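Local coordinates for SCARECROW-LIKE protein 7 (PDB 5HYZ) that probably acts as a transcription factor in rice development and abiotic stress resistance, binding DNA in vitro through the GRAS domain described here, at residues 2-8 and 40-44; 117-121 and 159-163; 141-147 and 177-183. One frame throughout, in Å; residues are numbered along the deposited sequence.

How the contacts relate
From the N terminus, contact 1 closes first: residues 40-44 return beside 2-8 after the intervening helix 23-32, tying together two helices of the N-terminal helical part. The other two contacts lie on the opposite side of the chain's centre, in the Rossmann-like sheet, about 38 and 46 Å from contact 1 between centres. They cross along the chain: 117-121, 141-147, 159-163 and 177-183 alternate. Contact 2 sets the end of strand 110-118 against helix 157-174, and contact 3 pairs the two strands which that helix connects. Contacts 2 and 3 touch, with V147 O probably accepting hydrogen bonds from G117 N and I118 N, and with I118 packing on F180.

Contact 1. Residues 2-8 and 40-44; sequences APILQSL and SERLA
I4 and L5 of helix 3-16 reach across to S40, L43 and A44 of helix 39-57, mostly through methyl groups. In the aliphatic packing, I4 extends CD1 over A44, 3.6 Å from A44 CB, because CG1 is anti to the backbone N (chi1 -171°). One turn later L8 closes on the same alanine, with L8 CD2 3.8 Å from A44 CA. L5 meets L43 at about a right angle, L5 CD2 lying 3.8 Å from L43 CD2. A44 suits its place because its single methyl leaves room for the longer branches of I4 and L8.

The second kind of contact sets apolar groups against polar ones. I4 CG2 lies 4.0 Å from S40 OG, whose hydroxyl is engaged by D38, and L5 CD2 rests 3.8 Å from S40 O, an oxygen already bonded to A44 N within its helix.

The axes of helices 3-8 and 40-44 run at 22° and approach to 9.5 Å, a nearly parallel pair within the predicted leucine repeat I. L8 and L43 also touch helix 251-272. With dispersion and exclusion of water as the cohesive forces, the fit depends on the shapes of the side chains.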
# COMPACT_ATOMS: atom_id res chain seq x y z
N ALA A 2 -18.62 -24.36 -10.74
CA ALA A 2 -17.74 -25.52 -10.92
C ALA A 2 -18.35 -26.82 -10.41
O ALA A 2 -18.96 -26.84 -9.34
CB ALA A 2 -16.41 -25.27 -10.23
N PRO A 3 -18.19 -27.90 -11.19
CA PRO A 3 -18.88 -29.14 -10.82
C PRO A 3 -18.50 -29.61 -9.42
O PRO A 3 -19.36 -30.17 -8.74
CB PRO A 3 -18.40 -30.15 -11.87
CG PRO A 3 -17.59 -29.42 -12.85
CD PRO A 3 -17.67 -27.95 -12.57
N ILE A 4 -17.25 -29.41 -9.00
CA ILE A 4 -16.87 -29.93 -7.68
C ILE A 4 -17.70 -29.22 -6.60
O ILE A 4 -18.16 -29.84 -5.66
CB ILE A 4 -15.34 -29.81 -7.41
CG1 ILE A 4 -14.98 -30.58 -6.14
CG2 ILE A 4 -14.86 -28.38 -7.39
CD1 ILE A 4 -13.50 -30.73 -5.91
N LEU A 5 -17.99 -27.93 -6.81
CA LEU A 5 -18.77 -27.17 -5.84
C LEU A 5 -20.25 -27.51 -5.91
O LEU A 5 -20.93 -27.59 -4.91
CB LEU A 5 -18.54 -25.68 -6.07
CG LEU A 5 -17.07 -25.26 -5.90
CD1 LEU A 5 -16.92 -23.75 -6.08
CD2 LEU A 5 -16.48 -25.73 -4.56
N GLN A 6 -20.77 -27.72 -7.12
CA GLN A 6 -22.18 -28.16 -7.19
C GLN A 6 -22.35 -29.53 -6.53
O GLN A 6 -23.34 -29.80 -5.85
CB GLN A 6 -22.66 -28.20 -8.66
CG GLN A 6 -22.98 -26.81 -9.28
CD GLN A 6 -23.93 -25.96 -8.42
OE1 GLN A 6 -25.06 -26.35 -8.12
NE2 GLN A 6 -23.45 -24.77 -8.01
N SER A 7 -21.37 -30.41 -6.72
CA SER A 7 -21.44 -31.71 -6.04
C SER A 7 -21.39 -31.55 -4.54
O SER A 7 -22.12 -32.20 -3.82
CB SER A 7 -20.31 -32.63 -6.51
OG SER A 7 -20.37 -32.73 -7.92
N LEU A 8 -20.51 -30.67 -4.05
CA LEU A 8 -20.50 -30.36 -2.62
C LEU A 8 -21.84 -29.87 -2.07
O LEU A 8 -22.31 -30.30 -1.03
CB LEU A 8 -19.42 -29.31 -2.38
CG LEU A 8 -18.93 -29.12 -0.98
CD1 LEU A 8 -18.62 -30.42 -0.27
CD2 LEU A 8 -17.68 -28.29 -1.11
N SER A 40 -11.22 -23.58 -6.39
CA SER A 40 -12.40 -24.38 -6.14
C SER A 40 -12.02 -25.74 -5.50
O SER A 40 -12.75 -26.25 -4.64
CB SER A 40 -13.19 -24.58 -7.43
OG SER A 40 -12.45 -25.38 -8.32
N GLU A 41 -10.87 -26.30 -5.89
CA GLU A 41 -10.34 -27.53 -5.28
C GLU A 41 -9.95 -27.35 -3.83
O GLU A 41 -10.22 -28.22 -2.99
CB GLU A 41 -9.13 -28.08 -6.08
CG GLU A 41 -9.54 -28.52 -7.50
CD GLU A 41 -8.35 -28.80 -8.41
OE1 GLU A 41 -7.29 -28.16 -8.25
OE2 GLU A 41 -8.48 -29.67 -9.29
N ARG A 42 -9.30 -26.23 -3.51
CA ARG A 42 -8.93 -25.96 -2.13
C ARG A 42 -10.16 -25.73 -1.26
O ARG A 42 -10.28 -26.23 -0.13
CB ARG A 42 -7.98 -24.76 -2.08
CG ARG A 42 -6.70 -25.11 -2.83
CD ARG A 42 -5.90 -24.02 -3.46
NE ARG A 42 -4.90 -23.53 -2.57
CZ ARG A 42 -3.58 -23.47 -2.78
NH1 ARG A 42 -2.98 -23.91 -3.87
NH2 ARG A 42 -2.86 -22.98 -1.80
N LEU A 43 -11.08 -24.94 -1.80
CA LEU A 43 -12.34 -24.65 -1.12
C LEU A 43 -13.10 -25.95 -0.78
O LEU A 43 -13.53 -26.17 0.35
CB LEU A 43 -13.18 -23.71 -2.01
CG LEU A 43 -14.52 -23.26 -1.40
CD1 LEU A 43 -14.28 -22.18 -0.37
CD2 LEU A 43 -15.41 -22.73 -2.49
N ALA A 44 -13.26 -26.82 -1.77
CA ALA A 44 -13.91 -28.10 -1.52
C ALA A 44 -13.15 -28.94 -0.50
O ALA A 44 -13.76 -29.64 0.31
CB ALA A 44 -14.05 -28.88 -2.83

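Contact 2. Residues 117-121 and 159-163; sequences GIVQG and SLAAT
I118 meets L160 where strand 110-118 ends, I118 CG2 lying 3.9 Å from L160 CD2. The chain has just turned a corner at G117, whose positive phi of 105° is readily adopted by a residue without a CB. I118 sends its other branch along T163, with I118 CD1 4.2 Å from T163 CG2, so that a branched aliphatic residue covers both the leucine and the threonine methyl on this side of helix 157-174.

V119 points its side chain away, and its carbonyl makes the link instead. Water 1 donates to V119 O at 2.7 Å and also hydrogen-bonds the hydroxyls of S159 and T163, each 2.8 Å from it as measured to S159 OG and T163 OG1. These two residues stand one helical turn apart, which places both hydroxyls about a single water.

The corner lies at the end of strand 110-118, which carries the predicted VHIID motif in a Rossmann-like sheet. In classical dinucleotide-binding Rossmann folds the turn after the first strand carries a glycine-rich loop, and this corner probably corresponds to it; in this GRAS domain, ordered water bridges it to the neighbouring helix.

Q120 bends at its second torsion (chi2 -50°), which swings its carboxamide back alongside S159 at the rim of the contact.

G121 then occupies the N-cap position of helix 122-132. G121 N donates to water 2 at 3.0 Å, and the same water bonds T163 OG1, giving this hydroxyl two water partners. With OG1 beside its own backbone N (chi1 -67°), T163 turns CG2 the other way, to 3.7 Å from G121 CA; a residue bare of side chain lets the methyl settle that close to the backbone.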
# COMPACT_ATOMS: atom_id res chain seq x y z
N GLY A 117 -11.18 -4.15 19.74
CA GLY A 117 -10.53 -5.18 18.95
C GLY A 117 -9.34 -4.61 18.19
O GLY A 117 -9.18 -4.88 17.03
N ILE A 118 -8.47 -3.86 18.86
CA ILE A 118 -7.25 -3.42 18.17
C ILE A 118 -6.30 -4.58 17.85
O ILE A 118 -6.16 -5.50 18.62
CB ILE A 118 -6.51 -2.33 19.00
CG1 ILE A 118 -5.28 -1.79 18.26
CG2 ILE A 118 -6.03 -2.90 20.36
CD1 ILE A 118 -4.84 -0.43 18.83
N VAL A 119 -5.66 -4.55 16.68
CA VAL A 119 -4.66 -5.57 16.36
C VAL A 119 -3.26 -4.91 16.42
O VAL A 119 -2.53 -5.13 17.34
CB VAL A 119 -4.92 -6.22 14.93
CG1 VAL A 119 -3.84 -7.27 14.65
CG2 VAL A 119 -6.33 -6.85 14.95
N GLN A 120 -2.94 -4.06 15.47
CA GLN A 120 -1.66 -3.35 15.42
C GLN A 120 -2.06 -1.86 15.34
O GLN A 120 -3.22 -1.46 15.37
CB GLN A 120 -0.79 -3.72 14.21
CG GLN A 120 -0.07 -5.10 14.21
CD GLN A 120 0.74 -5.45 15.48
OE1 GLN A 120 0.22 -6.09 16.39
NE2 GLN A 120 2.02 -5.10 15.51
N GLY A 121 -1.10 -1.02 15.25
CA GLY A 121 -1.60 0.35 15.36
C GLY A 121 -1.95 1.07 14.06
O GLY A 121 -2.26 2.24 14.08
N SER A 159 2.59 -7.30 22.50
CA SER A 159 2.13 -6.69 21.23
C SER A 159 1.51 -5.29 21.51
O SER A 159 1.83 -4.32 20.84
CB SER A 159 1.10 -7.61 20.54
OG SER A 159 0.72 -6.99 19.31
N LEU A 160 0.67 -5.20 22.55
CA LEU A 160 0.04 -3.92 22.88
C LEU A 160 1.03 -2.90 23.30
O LEU A 160 0.93 -1.75 22.95
CB LEU A 160 -0.99 -4.10 24.03
CG LEU A 160 -2.26 -4.85 23.67
CD1 LEU A 160 -3.07 -5.25 25.00
CD2 LEU A 160 -3.13 -3.99 22.72
N ALA A 161 1.98 -3.28 24.16
CA ALA A 161 2.98 -2.32 24.57
C ALA A 161 3.79 -1.79 23.39
O ALA A 161 4.15 -0.63 23.34
CB ALA A 161 3.95 -2.99 25.64
N ALA A 162 4.12 -2.68 22.47
CA ALA A 162 4.89 -2.21 21.32
C ALA A 162 4.06 -1.25 20.45
O ALA A 162 4.59 -0.29 19.91
CB ALA A 162 5.40 -3.40 20.48
N THR A 163 2.79 -1.58 20.27
CA THR A 163 1.87 -0.67 19.53
C THR A 163 1.73 0.69 20.23
O THR A 163 1.71 1.74 19.62
CB THR A 163 0.50 -1.33 19.38
OG1 THR A 163 0.61 -2.47 18.53
CG2 THR A 163 -0.60 -0.36 18.87
O HOH W 1 -0.87 -4.67 19.39
O HOH W 2 1.85 -1.43 15.86

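Contact 3. Residues 141-147 and 177-183; sequences RIRITGV and DFEFVPL
The two strands of a beta-alpha-beta unit, 141-148 and 177-182, lie side by side in parallel, with I142 opposite F178, R143 opposite E179 and I144 opposite F180. The even-numbered residues of 141-147 exchange bonds with the odd-numbered ones of 177-183: I144 N donates to E179 O at 2.8 Å, and I144 O accepts from V181 N at 3.0 Å, with an N-H...O angle of 160°. G146 repeats the pattern, its N giving to V181 O and its O taking L183 N at 2.9 Å. P182 fits between because its N is directed away from 141-147, where no N-H is needed for the ladder.

On one face, I144 lies between two rings. Its CD1 comes in plane at the edge of F178, 3.7 Å from F178 CE1, while I144 CG2, anti to the backbone N, lies 3.8 Å from F180 CD2. G146, without a side chain, leaves room for the far end of the F180 ring.

Helix 157-174, the crossover of this Rossmann-like unit, packs against both phenylalanines, and helix 122-132 covers I142 and I144.

The other face is more polar. R143 and E179 run alongside each other, R143 CD 3.2 Å from E179 OE1, but their planes stand 86° apart and the charged ends form no salt bridge. R143 instead forms a salt bridge with E201 and a hydrogen bond to L196 O. R141 lies beside D177, though its guanidinium forms salt bridges with E198 and E201 and has R143 NE over one face. Further along, T145 turns CG2 onto L183, 3.6 Å from L183 CD1, and hydrogen-bonds H112 of the predicted VHIID motif through OG1.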
# COMPACT_ATOMS: atom_id res chain seq x y z
N ARG A 141 -5.72 17.39 21.58
CA ARG A 141 -5.41 16.15 22.28
C ARG A 141 -6.15 14.99 21.61
O ARG A 141 -7.33 15.12 21.26
CB ARG A 141 -5.88 16.22 23.77
CG ARG A 141 -5.48 14.95 24.58
CD ARG A 141 -6.06 14.98 26.03
NE ARG A 141 -7.52 14.99 26.06
CZ ARG A 141 -8.25 14.89 27.17
NH1 ARG A 141 -7.61 14.81 28.33
NH2 ARG A 141 -9.59 14.89 27.11
N ILE A 142 -5.44 13.88 21.47
CA ILE A 142 -6.04 12.64 21.00
C ILE A 142 -5.72 11.53 22.01
O ILE A 142 -4.52 11.30 22.33
CB ILE A 142 -5.51 12.28 19.58
CG1 ILE A 142 -5.97 13.39 18.63
CG2 ILE A 142 -6.05 10.91 19.16
CD1 ILE A 142 -5.02 13.62 17.45
N ARG A 143 -6.77 10.86 22.51
CA ARG A 143 -6.59 9.70 23.37
C ARG A 143 -7.14 8.47 22.69
O ARG A 143 -8.13 8.55 21.97
CB ARG A 143 -7.34 9.92 24.70
CG ARG A 143 -6.73 11.03 25.50
CD ARG A 143 -7.14 10.83 26.98
NE ARG A 143 -8.57 11.02 27.17
CZ ARG A 143 -9.34 10.34 28.03
NH1 ARG A 143 -8.88 9.35 28.78
NH2 ARG A 143 -10.61 10.66 28.12
N ILE A 144 -6.48 7.34 22.86
CA ILE A 144 -6.98 6.07 22.35
C ILE A 144 -7.06 5.05 23.49
O ILE A 144 -6.13 4.91 24.28
CB ILE A 144 -6.06 5.53 21.21
CG1 ILE A 144 -5.99 6.59 20.11
CG2 ILE A 144 -6.63 4.20 20.67
CD1 ILE A 144 -5.39 6.05 18.82
N THR A 145 -8.22 4.42 23.61
CA THR A 145 -8.38 3.31 24.56
C THR A 145 -8.56 2.03 23.76
O THR A 145 -9.49 1.94 22.96
CB THR A 145 -9.62 3.56 25.48
OG1 THR A 145 -9.40 4.76 26.23
CG2 THR A 145 -9.78 2.35 26.41
N GLY A 146 -7.66 1.07 23.93
CA GLY A 146 -7.73 -0.10 23.07
C GLY A 146 -8.05 -1.39 23.79
O GLY A 146 -7.39 -1.73 24.78
N VAL A 147 -9.05 -2.12 23.29
CA VAL A 147 -9.37 -3.48 23.74
C VAL A 147 -8.75 -4.42 22.73
O VAL A 147 -9.05 -4.34 21.50
CB VAL A 147 -10.88 -3.69 23.81
CG1 VAL A 147 -11.20 -5.13 24.13
CG2 VAL A 147 -11.55 -2.72 24.80
N ASP A 177 -0.60 16.25 21.34
CA ASP A 177 -0.68 15.60 22.68
C ASP A 177 -1.46 14.30 22.50
O ASP A 177 -2.55 14.32 21.91
CB ASP A 177 -1.36 16.53 23.69
CG ASP A 177 -1.37 15.99 25.15
OD1 ASP A 177 -0.51 15.14 25.52
OD2 ASP A 177 -2.22 16.47 25.94
N PHE A 178 -0.89 13.20 22.97
CA PHE A 178 -1.46 11.88 22.65
C PHE A 178 -1.35 10.93 23.84
O PHE A 178 -0.34 10.90 24.52
CB PHE A 178 -0.72 11.30 21.43
CG PHE A 178 -1.13 9.89 21.09
CD1 PHE A 178 -2.30 9.66 20.35
CD2 PHE A 178 -0.34 8.83 21.49
CE1 PHE A 178 -2.69 8.35 20.03
CE2 PHE A 178 -0.71 7.50 21.21
CZ PHE A 178 -1.89 7.25 20.46
N GLU A 179 -2.35 10.06 24.02
CA GLU A 179 -2.25 8.99 25.01
C GLU A 179 -2.87 7.72 24.43
O GLU A 179 -3.85 7.82 23.70
CB GLU A 179 -3.03 9.33 26.29
CG GLU A 179 -2.67 10.72 26.81
CD GLU A 179 -3.37 11.08 28.11
OE1 GLU A 179 -4.39 10.43 28.48
OE2 GLU A 179 -2.89 12.03 28.76
N PHE A 180 -2.33 6.58 24.81
CA PHE A 180 -2.90 5.25 24.47
C PHE A 180 -2.90 4.43 25.75
O PHE A 180 -1.86 4.37 26.45
CB PHE A 180 -2.03 4.54 23.43
CG PHE A 180 -2.51 3.13 23.05
CD1 PHE A 180 -2.18 2.01 23.84
CD2 PHE A 180 -3.29 2.95 21.91
CE1 PHE A 180 -2.64 0.75 23.53
CE2 PHE A 180 -3.73 1.68 21.55
CZ PHE A 180 -3.42 0.56 22.38
N VAL A 181 -4.04 3.80 26.05
CA VAL A 181 -4.06 2.83 27.15
C VAL A 181 -4.84 1.60 26.72
O VAL A 181 -5.75 1.72 25.88
CB VAL A 181 -4.71 3.51 28.42
CG1 VAL A 181 -6.20 3.74 28.25
CG2 VAL A 181 -4.56 2.64 29.58
N PRO A 182 -4.49 0.42 27.24
CA PRO A 182 -5.26 -0.81 26.98
C PRO A 182 -6.29 -1.13 28.03
O PRO A 182 -6.16 -0.64 29.15
CB PRO A 182 -4.19 -1.88 27.02
CG PRO A 182 -3.31 -1.40 28.18
CD PRO A 182 -3.25 0.12 28.01
N LEU A 183 -7.27 -1.95 27.69
CA LEU A 183 -8.18 -2.56 28.68
C LEU A 183 -8.06 -4.05 28.49
O LEU A 183 -8.46 -4.58 27.44
CB LEU A 183 -9.65 -2.06 28.49
CG LEU A 183 -9.88 -0.57 28.74
CD1 LEU A 183 -11.32 -0.24 28.44
CD2 LEU A 183 -9.59 -0.20 30.26